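Local atomic coordinates of hypothetical protein (Pseudomonas syringae pv. tomato, PDB entry 2PAG), a protein that is of unknown function but binds calcium and belongs to the SMI1/KNR4 (SUKH) family. Residues E13-P18 and D51-S56; E31-I36 and H68-E73. One frame throughout, in Å; residues are numbered along the deposited sequence.

Contact 1 of 2, residues E13-P18 and D51-S56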
ATOM      1  N   GLU A  13     -12.604  -5.491   9.073  1.00 17.09           N
ATOM      2  CA  GLU A  13     -13.749  -4.830   9.684  1.00 18.49           C
ATOM      3  C   GLU A  13     -14.857  -4.533   8.680  1.00 19.40           C
ATOM      4  O   GLU A  13     -14.609  -4.019   7.585  1.00 20.11           O
ATOM      5  CB  GLU A  13     -13.292  -3.531  10.345  1.00 17.59           C
ATOM      6  CG  GLU A  13     -12.102  -3.694  11.273  1.00 19.71           C
ATOM      7  CD  GLU A  13     -11.567  -2.363  11.762  1.00 20.05           C
ATOM      8  OE1 GLU A  13     -11.881  -1.330  11.133  1.00 22.85           O
ATOM      9  OE2 GLU A  13     -10.823  -2.347  12.764  1.00 21.93           O
ATOM     10  N   PRO A  14     -16.106  -4.844   9.043  1.00 19.66           N
ATOM     11  CA  PRO A  14     -17.210  -4.580   8.122  1.00 20.66           C
ATOM     12  C   PRO A  14     -17.403  -3.095   7.847  1.00 20.61           C
ATOM     13  O   PRO A  14     -17.223  -2.256   8.736  1.00 20.21           O
ATOM     14  CB  PRO A  14     -18.410  -5.204   8.833  1.00 22.82           C
ATOM     15  CG  PRO A  14     -18.050  -5.089  10.280  1.00 22.58           C
ATOM     16  CD  PRO A  14     -16.592  -5.476  10.282  1.00 20.92           C
ATOM     17  N   VAL A  15     -17.749  -2.783   6.601  1.00 20.54           N
ATOM     18  CA  VAL A  15     -18.007  -1.412   6.169  1.00 20.95           C
ATOM     19  C   VAL A  15     -19.245  -1.450   5.276  1.00 21.41           C
ATOM     20  O   VAL A  15     -19.642  -2.520   4.811  1.00 21.49           O
ATOM     21  CB  VAL A  15     -16.812  -0.813   5.379  1.00 20.36           C
ATOM     22  CG1 VAL A  15     -15.632  -0.587   6.314  1.00 18.43           C
ATOM     23  CG2 VAL A  15     -16.422  -1.728   4.233  1.00 19.26           C
ATOM     24  N   PRO A  16     -19.879  -0.291   5.033  1.00 21.85           N
ATOM     25  CA  PRO A  16     -21.080  -0.233   4.190  1.00 22.88           C
ATOM     26  C   PRO A  16     -20.880  -0.853   2.811  1.00 22.62           C
ATOM     27  O   PRO A  16     -21.658  -1.710   2.388  1.00 23.50           O
ATOM     28  CB  PRO A  16     -21.374   1.263   4.114  1.00 23.13           C
ATOM     29  CG  PRO A  16     -20.880   1.760   5.437  1.00 22.60           C
ATOM     30  CD  PRO A  16     -19.550   1.048   5.554  1.00 23.46           C
ATOM     31  N   VAL A  17     -19.840  -0.405   2.115  1.00 21.68           N
ATOM     32  CA  VAL A  17     -19.527  -0.913   0.789  1.00 21.75           C
ATOM     33  C   VAL A  17     -18.179  -1.616   0.863  1.00 20.19           C
ATOM     34  O   VAL A  17     -17.139  -0.968   0.941  1.00 20.70           O
ATOM     35  CB  VAL A  17     -19.434   0.225  -0.249  1.00 21.85           C
ATOM     36  CG1 VAL A  17     -19.141  -0.350  -1.621  1.00 23.85           C
ATOM     37  CG2 VAL A  17     -20.729   1.018  -0.272  1.00 24.84           C
ATOM     38  N   PRO A  18     -18.187  -2.955   0.865  1.00 20.10           N
ATOM     39  CA  PRO A  18     -16.948  -3.730   0.932  1.00 19.17           C
ATOM     40  C   PRO A  18     -15.970  -3.367  -0.181  1.00 17.35           C
ATOM     41  O   PRO A  18     -16.371  -3.063  -1.311  1.00 17.09           O
ATOM     42  CB  PRO A  18     -17.443  -5.171   0.815  1.00 21.36           C
ATOM     43  CG  PRO A  18     -18.780  -5.108   1.491  1.00 21.67           C
ATOM     44  CD  PRO A  18     -19.361  -3.844   0.907  1.00 21.11           C
ATOM     45  N   ASP A  51      -8.270  -5.553   0.050  1.00 14.56           N
ATOM     46  CA  ASP A  51      -9.707  -5.372   0.252  1.00 16.04           C
ATOM     47  C   ASP A  51      -9.987  -5.341   1.754  1.00 16.59           C
ATOM     48  O   ASP A  51     -11.140  -5.259   2.189  1.00 18.00           O
ATOM     49  CB  ASP A  51     -10.499  -6.506  -0.413  1.00 18.66           C
ATOM     50  CG  ASP A  51     -10.189  -7.868   0.181  1.00 18.90           C
ATOM     51  OD1 ASP A  51      -9.038  -8.088   0.605  1.00 18.78           O
ATOM     52  OD2 ASP A  51     -11.099  -8.733   0.204  1.00 22.61           O
ATOM     53  N   VAL A  52      -8.921  -5.386   2.544  1.00 13.18           N
ATOM     54  CA  VAL A  52      -9.035  -5.383   3.996  1.00 13.68           C
ATOM     55  C   VAL A  52      -9.115  -3.998   4.642  1.00 13.76           C
ATOM     56  O   VAL A  52      -8.420  -3.045   4.243  1.00 14.27           O
ATOM     57  CB  VAL A  52      -7.856  -6.171   4.639  1.00 13.81           C
ATOM     58  CG1 VAL A  52      -7.886  -6.032   6.152  1.00 13.24           C
ATOM     59  CG2 VAL A  52      -7.948  -7.641   4.244  1.00 14.64           C
ATOM     60  N   VAL A  53      -9.995  -3.901   5.634  1.00 13.59           N
ATOM     61  CA  VAL A  53     -10.199  -2.683   6.404  1.00 14.31           C
ATOM     62  C   VAL A  53      -9.809  -3.038   7.837  1.00 14.49           C
ATOM     63  O   VAL A  53     -10.365  -3.977   8.415  1.00 14.80           O
ATOM     64  CB  VAL A  53     -11.679  -2.248   6.360  1.00 14.26           C
ATOM     65  CG1 VAL A  53     -11.877  -0.988   7.181  1.00 14.53           C
ATOM     66  CG2 VAL A  53     -12.110  -2.029   4.914  1.00 16.55           C
ATOM     67  N   TYR A  54      -8.840  -2.315   8.397  1.00 14.02           N
ATOM     68  CA  TYR A  54      -8.394  -2.583   9.762  1.00 14.35           C
ATOM     69  C   TYR A  54      -7.600  -1.455  10.416  1.00 15.49           C
ATOM     70  O   TYR A  54      -6.798  -0.778   9.766  1.00 15.81           O
ATOM     71  CB  TYR A  54      -7.515  -3.836   9.817  1.00 16.78           C
ATOM     72  CG  TYR A  54      -7.015  -4.116  11.217  1.00 19.08           C
ATOM     73  CD1 TYR A  54      -7.813  -4.795  12.136  1.00 19.99           C
ATOM     74  CD2 TYR A  54      -5.782  -3.627  11.649  1.00 19.20           C
ATOM     75  CE1 TYR A  54      -7.401  -4.975  13.451  1.00 22.26           C
ATOM     76  CE2 TYR A  54      -5.361  -3.801  12.964  1.00 22.35           C
ATOM     77  CZ  TYR A  54      -6.176  -4.474  13.858  1.00 23.07           C
ATOM     78  OH  TYR A  54      -5.774  -4.643  15.164  1.00 23.84           O
ATOM     79  N   GLY A  55      -7.826  -1.281  11.713  1.00 17.67           N
ATOM     80  CA  GLY A  55      -7.100  -0.286  12.480  1.00 16.63           C
ATOM     81  C   GLY A  55      -7.251   1.168  12.095  1.00 17.36           C
ATOM     82  O   GLY A  55      -8.311   1.600  11.639  1.00 18.51           O
ATOM     83  N   SER A  56      -6.168   1.921  12.283  1.00 19.23           N
ATOM     84  CA  SER A  56      -6.150   3.354  11.999  1.00 19.44           C
ATOM     85  C   SER A  56      -5.398   3.735  10.729  1.00 19.89           C
ATOM     86  O   SER A  56      -5.099   4.911  10.517  1.00 19.73           O
ATOM     87  CB  SER A  56      -5.531   4.111  13.179  1.00 20.18           C
ATOM     88  OG  SER A  56      -4.176   3.733  13.375  1.00 21.84           O
TER
HETATM   89  O   HOH W   1     -10.775   0.808  11.205  1.00 35.38           O
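With CG set beside its own backbone N (chi1 -51°) and the chain extended beyond, Glu-13 passes Val-53 O with its CB-CG part and brings its carboxylate beside Tyr-54 CA and the Gly-55 amide. Its own amide makes the main bond of the contact, Glu-13 N to Val-53 O at 2.8 Å, with an N-H...O angle of 159°. Farther out, Glu-13 CD rests 3.8 Å from Tyr-54 CA, and Glu-13 OE2 accepts a weak bond from Gly-55 N at 3.4 Å. A water lies between Glu-13 OE1 and Gly-55 O, though its distance to OE1 is doubtfully short. Val-15 and Val-53 meet tip to tip, CG1 to CG1 at 3.9 Å. Two irregular loops are joined in this way: the one that leaves helix 2-11 and the one that follows helix 40-49. Asn-12 OD1 accepts from Val-53 N nearby, while Tyr-54 O turns to Trp-132 NE1 of the C-terminal helix. One strong backbone bond thus holds this surface contact, supplemented by the Glu-13 side chain and a valine pair, and the weakly bonded Gly-55 N-H may offset a little of the carboxylate's charge.

Contact 2 of 2, residues E31-I36 and H68-E73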
ATOM      1  N   GLU A  31       0.165  -0.315 -13.197  1.00 14.77           N
ATOM      2  CA  GLU A  31       1.593  -0.181 -13.474  1.00 16.45           C
ATOM      3  C   GLU A  31       1.804   0.649 -14.732  1.00 16.81           C
ATOM      4  O   GLU A  31       2.614   1.575 -14.755  1.00 18.86           O
ATOM      5  CB  GLU A  31       2.240  -1.549 -13.680  1.00 18.62           C
ATOM      6  CG  GLU A  31       2.287  -2.407 -12.436  1.00 20.09           C
ATOM      7  CD  GLU A  31       3.050  -3.695 -12.652  1.00 22.72           C
ATOM      8  OE1 GLU A  31       2.609  -4.518 -13.486  1.00 23.42           O
ATOM      9  OE2 GLU A  31       4.092  -3.886 -11.988  1.00 22.62           O
ATOM     10  N   GLU A  32       1.071   0.311 -15.782  1.00 16.31           N
ATOM     11  CA  GLU A  32       1.205   1.027 -17.042  1.00 17.94           C
ATOM     12  C   GLU A  32       0.813   2.492 -16.915  1.00 15.87           C
ATOM     13  O   GLU A  32       1.459   3.363 -17.497  1.00 15.15           O
ATOM     14  CB  GLU A  32       0.370   0.334 -18.118  1.00 19.94           C
ATOM     15  CG  GLU A  32       0.742  -1.128 -18.295  1.00 23.28           C
ATOM     16  CD  GLU A  32      -0.069  -1.813 -19.375  1.00 28.19           C
ATOM     17  OE1 GLU A  32      -1.309  -1.638 -19.388  1.00 29.19           O
ATOM     18  OE2 GLU A  32       0.531  -2.535 -20.201  1.00 30.99           O
ATOM     19  N   GLN A  33      -0.240   2.767 -16.154  1.00 16.13           N
ATOM     20  CA  GLN A  33      -0.697   4.139 -15.949  1.00 18.55           C
ATOM     21  C   GLN A  33       0.359   5.002 -15.281  1.00 18.83           C
ATOM     22  O   GLN A  33       0.472   6.197 -15.570  1.00 20.39           O
ATOM     23  CB  GLN A  33      -1.927   4.168 -15.056  1.00 19.20           C
ATOM     24  CG  GLN A  33      -3.208   3.752 -15.693  1.00 24.12           C
ATOM     25  CD  GLN A  33      -4.325   3.749 -14.677  1.00 24.76           C
ATOM     26  OE1 GLN A  33      -4.554   4.745 -13.976  1.00 25.42           O
ATOM     27  NE2 GLN A  33      -5.026   2.629 -14.579  1.00 26.93           N
ATOM     28  N   LEU A  34       1.112   4.397 -14.366  1.00 17.46           N
ATOM     29  CA  LEU A  34       2.145   5.118 -13.630  1.00 17.61           C
ATOM     30  C   LEU A  34       3.531   4.912 -14.226  1.00 17.77           C
ATOM     31  O   LEU A  34       4.517   5.479 -13.750  1.00 16.22           O
ATOM     32  CB  LEU A  34       2.128   4.672 -12.168  1.00 19.21           C
ATOM     33  CG  LEU A  34       0.856   5.045 -11.401  1.00 19.39           C
ATOM     34  CD1 LEU A  34       0.751   4.209 -10.140  1.00 20.96           C
ATOM     35  CD2 LEU A  34       0.876   6.524 -11.059  1.00 20.31           C
ATOM     36  N   PHE A  35       3.590   4.100 -15.278  1.00 17.05           N
ATOM     37  CA  PHE A  35       4.835   3.778 -15.962  1.00 18.60           C
ATOM     38  C   PHE A  35       5.892   3.339 -14.960  1.00 20.39           C
ATOM     39  O   PHE A  35       7.016   3.838 -14.951  1.00 20.73           O
ATOM     40  CB  PHE A  35       5.353   4.971 -16.768  1.00 16.44           C
ATOM     41  CG  PHE A  35       6.093   4.568 -18.016  1.00 16.74           C
ATOM     42  CD1 PHE A  35       5.403   4.035 -19.100  1.00 16.89           C
ATOM     43  CD2 PHE A  35       7.477   4.673 -18.090  1.00 18.09           C
ATOM     44  CE1 PHE A  35       6.079   3.606 -20.239  1.00 17.29           C
ATOM     45  CE2 PHE A  35       8.168   4.247 -19.225  1.00 19.57           C
ATOM     46  CZ  PHE A  35       7.470   3.712 -20.306  1.00 17.35           C
ATOM     47  N   ILE A  36       5.512   2.393 -14.113  1.00 21.72           N
ATOM     48  CA  ILE A  36       6.408   1.881 -13.094  1.00 23.56           C
ATOM     49  C   ILE A  36       6.149   0.391 -12.942  1.00 24.42           C
ATOM     50  O   ILE A  36       5.130  -0.128 -13.397  1.00 24.66           O
ATOM     51  CB  ILE A  36       6.151   2.576 -11.738  1.00 26.39           C
ATOM     52  CG1 ILE A  36       7.280   2.254 -10.755  1.00 28.38           C
ATOM     53  CG2 ILE A  36       4.816   2.112 -11.169  1.00 26.81           C
ATOM     54  CD1 ILE A  36       8.624   2.819 -11.155  1.00 29.64           C
ATOM     55  N   HIS A  68      -9.973   7.673  -1.861  1.00 14.98           N
ATOM     56  CA  HIS A  68      -8.847   8.499  -1.443  1.00 15.35           C
ATOM     57  C   HIS A  68      -7.576   7.671  -1.276  1.00 14.52           C
ATOM     58  O   HIS A  68      -6.509   8.217  -1.000  1.00 14.94           O
ATOM     59  CB  HIS A  68      -9.148   9.258  -0.139  1.00 16.92           C
ATOM     60  CG  HIS A  68      -9.390   8.376   1.044  1.00 19.25           C
ATOM     61  ND1 HIS A  68     -10.575   7.701   1.240  1.00 19.18           N
ATOM     62  CD2 HIS A  68      -8.601   8.068   2.101  1.00 20.63           C
ATOM     63  CE1 HIS A  68     -10.506   7.016   2.367  1.00 23.42           C
ATOM     64  NE2 HIS A  68      -9.319   7.221   2.910  1.00 20.94           N
ATOM     65  N   THR A  69      -7.686   6.355  -1.442  1.00 12.68           N
ATOM     66  CA  THR A  69      -6.516   5.494  -1.340  1.00 12.78           C
ATOM     67  C   THR A  69      -6.110   4.946  -2.709  1.00 12.58           C
ATOM     68  O   THR A  69      -5.176   4.152  -2.813  1.00 11.57           O
ATOM     69  CB  THR A  69      -6.744   4.296  -0.390  1.00 12.18           C
ATOM     70  OG1 THR A  69      -7.858   3.513  -0.842  1.00 13.39           O
ATOM     71  CG2 THR A  69      -7.001   4.786   1.031  1.00 13.26           C
ATOM     72  N   TYR A  70      -6.813   5.374  -3.753  1.00 12.17           N
ATOM     73  CA  TYR A  70      -6.523   4.936  -5.121  1.00 12.41           C
ATOM     74  C   TYR A  70      -5.052   5.215  -5.441  1.00 12.70           C
ATOM     75  O   TYR A  70      -4.627   6.367  -5.508  1.00 12.67           O
ATOM     76  CB  TYR A  70      -7.446   5.675  -6.095  1.00 13.98           C
ATOM     77  CG  TYR A  70      -7.373   5.180  -7.515  1.00 14.39           C
ATOM     78  CD1 TYR A  70      -7.527   3.827  -7.812  1.00 14.84           C
ATOM     79  CD2 TYR A  70      -7.159   6.065  -8.569  1.00 15.03           C
ATOM     80  CE1 TYR A  70      -7.470   3.366  -9.131  1.00 15.42           C
ATOM     81  CE2 TYR A  70      -7.099   5.616  -9.888  1.00 15.05           C
ATOM     82  CZ  TYR A  70      -7.256   4.270 -10.162  1.00 16.01           C
ATOM     83  OH  TYR A  70      -7.211   3.842 -11.472  1.00 20.34           O
ATOM     84  N   LEU A  71      -4.282   4.153  -5.676  1.00 11.81           N
ATOM     85  CA  LEU A  71      -2.844   4.289  -5.909  1.00 10.96           C
ATOM     86  C   LEU A  71      -2.362   5.386  -6.859  1.00 11.75           C
ATOM     87  O   LEU A  71      -1.451   6.143  -6.512  1.00 12.15           O
ATOM     88  CB  LEU A  71      -2.242   2.938  -6.324  1.00 10.64           C
ATOM     89  CG  LEU A  71      -0.710   2.835  -6.349  1.00  9.96           C
ATOM     90  CD1 LEU A  71      -0.114   3.338  -5.026  1.00 11.44           C
ATOM     91  CD2 LEU A  71      -0.306   1.385  -6.588  1.00 13.44           C
ATOM     92  N   PRO A  72      -2.947   5.493  -8.063  1.00 12.36           N
ATOM     93  CA  PRO A  72      -2.470   6.548  -8.963  1.00 13.46           C
ATOM     94  C   PRO A  72      -2.619   7.948  -8.373  1.00 13.04           C
ATOM     95  O   PRO A  72      -1.747   8.798  -8.562  1.00 12.92           O
ATOM     96  CB  PRO A  72      -3.316   6.342 -10.215  1.00 13.81           C
ATOM     97  CG  PRO A  72      -3.548   4.856 -10.211  1.00 12.73           C
ATOM     98  CD  PRO A  72      -3.898   4.607  -8.756  1.00 12.91           C
ATOM     99  N   GLU A  73      -3.724   8.192  -7.668  1.00 13.08           N
ATOM    100  CA  GLU A  73      -3.942   9.499  -7.052  1.00 14.75           C
ATOM    101  C   GLU A  73      -3.021   9.703  -5.850  1.00 14.43           C
ATOM    102  O   GLU A  73      -2.520  10.805  -5.632  1.00 13.54           O
ATOM    103  CB  GLU A  73      -5.405   9.667  -6.620  1.00 17.89           C
ATOM    104  CG  GLU A  73      -6.418   9.691  -7.764  1.00 23.31           C
ATOM    105  CD  GLU A  73      -6.443  11.005  -8.539  1.00 26.06           C
ATOM    106  OE1 GLU A  73      -7.253  11.112  -9.487  1.00 29.62           O
ATOM    107  OE2 GLU A  73      -5.669  11.931  -8.210  1.00 27.25           O
TER
HETATM  108  O   HOH W   2      -7.015   5.395 -13.388  1.00 32.16           O
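Apolar packing centres on Leu-34, whose isobutyl end lies against the first turn of helix 71-81. Its CD2 comes to 3.9 Å from Pro-72 CA and CD1 to 4.3 Å from Leu-71 CG, so the fork of the leucine touches two successive residues. Pro-72 CD covers one face of the Tyr-70 ring, 3.4 Å above its centre. Cys-75 and Trp-79 farther along that helix also touch Leu-34, and Ile-30, one turn earlier on helix 24-34, packs on Tyr-70, Leu-71 and Pro-72. The contact therefore joins the C-terminal end of one helix to the N-terminal start of another. The first closes with a Schellman motif, Ile-36 N bonding to Glu-31 O and Phe-35, with positive phi, serving as the C' residue; the second begins just after Tyr-70, at its N-cap position. Polar contact is indirect. Tyr-70 CG stands anti to the backbone N (chi1 -172°), which carries the ring end toward Gln-33. The two side chains cross at about a right angle, with amide and ring planes 43° apart. A water spans them, donating to Gln-33 OE1 and lying in the plane of the Tyr-70 ring at its edge, 2.5 Å from Tyr-70 OH. Gln-33 OE1 lies 3.9 Å from Pro-72 CG.

Contacts 1 and 2 alternate along the chain: 13-18 and 31-36 come first, followed by their respective partners 51-56 and 68-73. Their centres lie 21 Å apart and their nearest atoms about 8 Å, so the two do not touch. Both are surface contacts, yet they differ in character, contact 1 being a loop-to-loop seam with direct backbone bonding and contact 2 a meeting of helix ends with no direct hydrogen bond. Helix 24-34 follows the first loop of contact 1 and ends in contact 2; the loop after helix 40-49 similarly leads on to helix 71-81. Neither contact lies at the calcium site to which Glu-101, Asp-103 and Thr-105 contribute.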